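Local coordinates for protein DNA polymerase sliding clamp 2 (Thermococcus kodakarensis, PDB 3LX2) that probably forms, as a ring-shaped homotrimer around DNA, a sliding clamp that tethers DNA polymerase and other proteins to the duplex during replication, at residues A40-R45 with V202-D207; I17-K22 with V240-A245. All coordinates share one frame; numbering follows the deposited sequence.

Contact 1. Residues A40-R45 with V202-D207; sequences AIDPSR and VAYLED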
loop_
_atom_site.group_PDB
_atom_site.type_symbol
_atom_site.label_atom_id
_atom_site.label_comp_id
_atom_site.label_asym_id
_atom_site.label_seq_id
_atom_site.Cartn_x
_atom_site.Cartn_y
_atom_site.Cartn_z
ATOM N N ALA A 40 -6.343 31.823 7.749
ATOM C CA ALA A 40 -5.022 31.979 7.180
ATOM C C ALA A 40 -5.127 31.998 5.664
ATOM O O ALA A 40 -6.189 31.622 5.097
ATOM C CB ALA A 40 -4.152 30.858 7.633
ATOM N N ILE A 41 -4.026 32.419 5.017
ATOM C CA ILE A 41 -3.928 32.446 3.545
ATOM C C ILE A 41 -2.604 31.863 3.111
ATOM O O ILE A 41 -1.586 32.066 3.742
ATOM C CB ILE A 41 -4.077 33.893 2.975
ATOM C CG1 ILE A 41 -5.361 34.558 3.454
ATOM C CG2 ILE A 41 -4.167 33.922 1.434
ATOM C CD1 ILE A 41 -5.549 35.995 2.889
ATOM N N ASP A 42 -2.597 31.153 2.000
ATOM C CA ASP A 42 -1.331 30.622 1.456
ATOM C C ASP A 42 -0.455 31.725 0.837
ATOM O O ASP A 42 -0.970 32.756 0.401
ATOM C CB ASP A 42 -1.602 29.472 0.454
ATOM C CG ASP A 42 -1.916 29.952 -0.938
ATOM O OD1 ASP A 42 -1.218 29.524 -1.891
ATOM O OD2 ASP A 42 -2.849 30.770 -1.097
ATOM N N PRO A 43 0.864 31.493 0.760
ATOM C CA PRO A 43 1.755 32.525 0.239
ATOM C C PRO A 43 1.442 32.910 -1.217
ATOM O O PRO A 43 1.820 33.995 -1.670
ATOM C CB PRO A 43 3.160 31.875 0.327
ATOM C CG PRO A 43 2.970 30.516 0.904
ATOM C CD PRO A 43 1.522 30.175 0.796
ATOM N N SER A 44 0.747 32.043 -1.938
ATOM C CA SER A 44 0.351 32.363 -3.307
ATOM C C SER A 44 -0.877 33.225 -3.346
ATOM O O SER A 44 -1.291 33.684 -4.412
ATOM C CB SER A 44 0.012 31.082 -4.051
ATOM O OG SER A 44 0.156 31.342 -5.436
ATOM N N ARG A 45 -1.484 33.411 -2.180
ATOM C CA ARG A 45 -2.769 34.078 -2.067
ATOM C C ARG A 45 -3.814 33.396 -2.934
ATOM O O ARG A 45 -4.789 34.015 -3.333
ATOM C CB ARG A 45 -2.669 35.552 -2.481
ATOM C CG ARG A 45 -1.432 36.277 -1.958
ATOM C CD ARG A 45 -1.504 36.278 -0.478
ATOM N NE ARG A 45 -0.308 36.831 0.154
ATOM C CZ ARG A 45 -0.012 36.614 1.431
ATOM N NH1 ARG A 45 -0.805 35.843 2.158
ATOM N NH2 ARG A 45 1.074 37.152 1.972
ATOM N N VAL A 202 -7.019 22.658 -10.169
ATOM C CA VAL A 202 -7.217 21.283 -9.751
ATOM C C VAL A 202 -6.435 20.857 -8.501
ATOM O O VAL A 202 -6.977 20.156 -7.591
ATOM C CB VAL A 202 -6.920 20.357 -10.938
ATOM C CG1 VAL A 202 -6.728 18.914 -10.510
ATOM C CG2 VAL A 202 -8.064 20.472 -11.922
ATOM N N ALA A 203 -5.176 21.264 -8.451
ATOM C CA ALA A 203 -4.254 20.778 -7.437
ATOM C C ALA A 203 -4.809 21.234 -6.130
ATOM O O ALA A 203 -4.980 20.455 -5.191
ATOM C CB ALA A 203 -2.883 21.389 -7.646
ATOM N N TYR A 204 -5.100 22.514 -6.067
ATOM C CA TYR A 204 -5.718 23.093 -4.879
ATOM C C TYR A 204 -6.980 22.323 -4.336
ATOM O O TYR A 204 -7.022 21.955 -3.155
ATOM C CB TYR A 204 -5.928 24.608 -5.092
ATOM C CG TYR A 204 -4.601 25.396 -5.272
ATOM C CD1 TYR A 204 -3.878 25.846 -4.162
ATOM C CD2 TYR A 204 -4.073 25.675 -6.542
ATOM C CE1 TYR A 204 -2.662 26.555 -4.307
ATOM C CE2 TYR A 204 -2.837 26.381 -6.704
ATOM C CZ TYR A 204 -2.148 26.819 -5.581
ATOM O OH TYR A 204 -0.948 27.524 -5.687
ATOM N N LEU A 205 -7.945 22.004 -5.202
ATOM C CA LEU A 205 -9.205 21.375 -4.785
ATOM C C LEU A 205 -9.031 19.945 -4.269
ATOM O O LEU A 205 -9.694 19.492 -3.294
ATOM C CB LEU A 205 -10.231 21.407 -5.926
ATOM C CG LEU A 205 -10.549 22.744 -6.653
ATOM C CD1 LEU A 205 -11.834 22.649 -7.366
ATOM C CD2 LEU A 205 -10.612 23.961 -5.753
ATOM N N GLU A 206 -8.139 19.226 -4.935
ATOM C CA GLU A 206 -7.856 17.848 -4.655
ATOM C C GLU A 206 -7.221 17.731 -3.265
ATOM O O GLU A 206 -7.442 16.754 -2.559
ATOM C CB GLU A 206 -6.924 17.309 -5.748
ATOM C CG GLU A 206 -6.038 16.121 -5.325
ATOM C CD GLU A 206 -5.312 15.458 -6.510
ATOM O OE1 GLU A 206 -4.382 16.113 -7.093
ATOM O OE2 GLU A 206 -5.705 14.289 -6.830
ATOM N N ASP A 207 -6.397 18.698 -2.907
ATOM C CA ASP A 207 -5.798 18.733 -1.574
ATOM C C ASP A 207 -6.809 19.114 -0.481
ATOM O O ASP A 207 -6.714 18.640 0.654
ATOM C CB ASP A 207 -4.591 19.678 -1.526
ATOM C CG ASP A 207 -3.303 19.039 -2.053
ATOM O OD1 ASP A 207 -3.210 17.794 -2.161
ATOM O OD2 ASP A 207 -2.348 19.795 -2.330
#
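A type I beta turn from Asp42 to Arg45, at the end of strand 35-41, meets the first turn of helix 202-209 in this PCNA subunit. Tyr204 bridges the two by reaching out from the helix. The backbones stay well apart, with CA of Asp42 10.8 Å from CA of Tyr204. CG of Tyr204 lies anti to the carbonyl carbon of Tyr204 (chi1 -63°), and the ring extends from there to the turn. CE1 of Tyr204 comes to 4.1 Å from OD1 of Asp42. The carboxylate is turned 71° from the ring plane, and the two side chains cross at about a right angle. Further out, OH of Tyr204 lies 4.0 Å from OG of Ser44 and equally far from CB of Ser44. No hydrogen bond spans the gap. The contact is a light one, burying 70 Å² in all.

The turn is fastened from within. Arg45 N donates to Asp42 O at 2.7 Å. Ser44 N makes a weak bond to Asp42 OD1 at 3.2 Å, bent to 137° at the hydrogen. The other carboxylate oxygen, OD2, accepts a hydrogen bond from the backbone N of Val47. Asp42 is buried, and the bond from Val47 and the weak one from Ser44 both act on its carboxylate.

Val47, at the start of strand 47-54, also touches Tyr204. Phe23 packs on the same tyrosine and Phe24 on Asp42, both from the loop after helix 10-21. Next to Tyr204 in sequence, Leu205 packs on Val145 of helix 138-151 and on Ile155 and Phe157 of strand 154-159.

Contact 2. Residues I17-K22 with V240-A245; sequences IATLEK and VSFLIA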
loop_
_atom_site.group_PDB
_atom_site.type_symbol
_atom_site.label_atom_id
_atom_site.label_comp_id
_atom_site.label_asym_id
_atom_site.label_seq_id
_atom_site.Cartn_x
_atom_site.Cartn_y
_atom_site.Cartn_z
ATOM N N ILE A 17 -5.954 18.324 10.233
ATOM C CA ILE A 17 -4.619 18.901 10.198
ATOM C C ILE A 17 -3.954 18.608 8.856
ATOM O O ILE A 17 -3.191 19.465 8.343
ATOM C CB ILE A 17 -3.766 18.502 11.418
ATOM C CG1 ILE A 17 -4.403 19.052 12.702
ATOM C CG2 ILE A 17 -2.386 19.038 11.349
ATOM C CD1 ILE A 17 -4.693 20.462 12.638
ATOM N N ALA A 18 -4.269 17.427 8.300
ATOM C CA ALA A 18 -3.740 16.973 7.020
ATOM C C ALA A 18 -4.183 17.945 5.903
ATOM O O ALA A 18 -3.412 18.300 5.027
ATOM C CB ALA A 18 -4.163 15.503 6.707
ATOM N N THR A 19 -5.405 18.413 5.957
ATOM C CA THR A 19 -5.808 19.343 4.949
ATOM C C THR A 19 -5.039 20.692 5.075
ATOM O O THR A 19 -4.585 21.237 4.090
ATOM C CB THR A 19 -7.293 19.458 5.008
ATOM O OG1 THR A 19 -7.793 18.128 4.976
ATOM C CG2 THR A 19 -7.833 20.226 3.859
ATOM N N LEU A 20 -4.797 21.145 6.289
ATOM C CA LEU A 20 -4.130 22.427 6.503
ATOM C C LEU A 20 -2.682 22.395 6.083
ATOM O O LEU A 20 -2.186 23.336 5.448
ATOM C CB LEU A 20 -4.272 22.914 7.957
ATOM C CG LEU A 20 -5.713 22.995 8.456
ATOM C CD1 LEU A 20 -5.845 23.589 9.904
ATOM C CD2 LEU A 20 -6.574 23.768 7.477
ATOM N N GLU A 21 -2.000 21.308 6.412
ATOM C CA GLU A 21 -0.554 21.230 6.172
ATOM C C GLU A 21 -0.279 21.309 4.677
ATOM O O GLU A 21 0.839 21.626 4.252
ATOM C CB GLU A 21 -0.001 19.939 6.756
ATOM C CG GLU A 21 1.541 19.815 6.820
ATOM C CD GLU A 21 2.118 19.353 5.526
ATOM O OE1 GLU A 21 1.451 18.543 4.863
ATOM O OE2 GLU A 21 3.219 19.796 5.136
ATOM N N LYS A 22 -1.288 21.008 3.871
ATOM C CA LYS A 22 -1.080 20.995 2.433
ATOM C C LYS A 22 -0.808 22.399 1.941
ATOM O O LYS A 22 -0.108 22.535 0.991
ATOM C CB LYS A 22 -2.286 20.401 1.677
ATOM C CG LYS A 22 -2.416 18.872 1.805
ATOM C CD LYS A 22 -1.109 18.194 1.365
ATOM C CE LYS A 22 -1.094 16.725 1.705
ATOM N NZ LYS A 22 -2.067 16.019 0.853
ATOM N N VAL A 240 -15.621 24.401 8.356
ATOM C CA VAL A 240 -14.330 24.571 7.676
ATOM C C VAL A 240 -14.574 25.036 6.248
ATOM O O VAL A 240 -15.254 24.372 5.469
ATOM C CB VAL A 240 -13.464 23.290 7.626
ATOM C CG1 VAL A 240 -12.106 23.615 7.035
ATOM C CG2 VAL A 240 -13.281 22.722 8.972
ATOM N N SER A 241 -13.958 26.160 5.925
ATOM C CA SER A 241 -14.244 26.954 4.748
ATOM C C SER A 241 -12.959 27.294 4.065
ATOM O O SER A 241 -12.032 27.786 4.694
ATOM C CB SER A 241 -14.868 28.272 5.166
ATOM O OG SER A 241 -16.091 28.045 5.841
ATOM N N PHE A 242 -12.918 27.003 2.778
ATOM C CA PHE A 242 -11.870 27.429 1.892
ATOM C C PHE A 242 -12.413 28.370 0.793
ATOM O O PHE A 242 -13.439 28.095 0.122
ATOM C CB PHE A 242 -11.213 26.219 1.236
ATOM C CG PHE A 242 -10.491 25.294 2.200
ATOM C CD1 PHE A 242 -9.167 25.518 2.533
ATOM C CD2 PHE A 242 -11.131 24.173 2.744
ATOM C CE1 PHE A 242 -8.469 24.626 3.404
ATOM C CE2 PHE A 242 -10.443 23.303 3.612
ATOM C CZ PHE A 242 -9.108 23.540 3.949
ATOM N N LEU A 243 -11.747 29.507 0.638
ATOM C CA LEU A 243 -11.963 30.317 -0.568
ATOM C C LEU A 243 -10.805 30.088 -1.514
ATOM O O LEU A 243 -9.632 30.147 -1.101
ATOM C CB LEU A 243 -12.118 31.789 -0.229
ATOM C CG LEU A 243 -13.196 32.182 0.778
ATOM C CD1 LEU A 243 -13.024 33.649 1.127
ATOM C CD2 LEU A 243 -14.588 31.956 0.323
ATOM N N ILE A 244 -11.126 29.759 -2.759
ATOM C CA ILE A 244 -10.076 29.498 -3.745
ATOM C C ILE A 244 -10.200 30.515 -4.875
ATOM O O ILE A 244 -11.241 30.592 -5.546
ATOM C CB ILE A 244 -10.151 28.110 -4.381
ATOM C CG1 ILE A 244 -10.127 27.000 -3.325
ATOM C CG2 ILE A 244 -8.943 27.914 -5.383
ATOM C CD1 ILE A 244 -11.489 26.516 -2.902
ATOM N N ALA A 245 -9.136 31.287 -5.067
ATOM C CA ALA A 245 -9.107 32.317 -6.104
ATOM C C ALA A 245 -9.251 31.708 -7.504
ATOM O O ALA A 245 -8.725 30.617 -7.768
ATOM C CB ALA A 245 -7.828 33.177 -5.992
#
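Thr19 and Leu20, on the last turns of helix 10-21, meet Phe242 of strand 238-244. This is the layered helix-on-sheet packing of the sliding-clamp fold. The strand belongs to the sheet that runs across both PCNA domains, so an N-terminal helix here touches a C-terminal strand.

Ile17 comes first and packs on helix 73-80. Thr19 makes the closest approach to the strand. Its methyl CG2 is anti to the backbone N, and this branch carries the contact. The hydroxyl OG1 takes the other branch. It bonds to the carbonyl O of Ser15, one turn back, and to OG of Ser211, which satisfies this buried polar atom. Leu20 starts off at an angle to the strand, but its CD2 branch ends near the ring, 4.3 Å from CZ of Phe242.

All three touching residues are buried. Only carbon atoms meet across the contact, and the segments share no hydrogen bond. The side chain of Phe242 leaves the strand toward the helix, and its ring bridges a backbone gap of 10.3 Å between CA of Leu20 and CA of Phe242. Leu20 also rests on Leu73 of helix 73-80 and on Val49 and Leu51 of strand 47-54, while Phe242 also packs on Val49 and on Ile208 of helix 202-209.

Thr19 and Leu20 both come to the far end of the ring. CG2 of Thr19 stands 3.6 Å from CZ of Phe242 and 4.0 Å from CE2 of Phe242.

From the N terminus, the chain first gives helix 10-21, with segment 17-22. Strand 35-41 follows and ends in the turn of 40-45. Contact 1 closes the inner loop when the chain arrives at helix 202-209, 157 residues later. Contact 2 closes the outer one at strand 238-244, so the two nest and do not cross. Both link the N-terminal and C-terminal domains, and both reach the same long sheet. Their centres are 7 Å apart. Helix 202-209 lies close to helix 10-21: Asp207 O packs on Thr19 CG2 at 3.7 Å. Leu205 of the same helix also packs on Ile244 of strand 238-244.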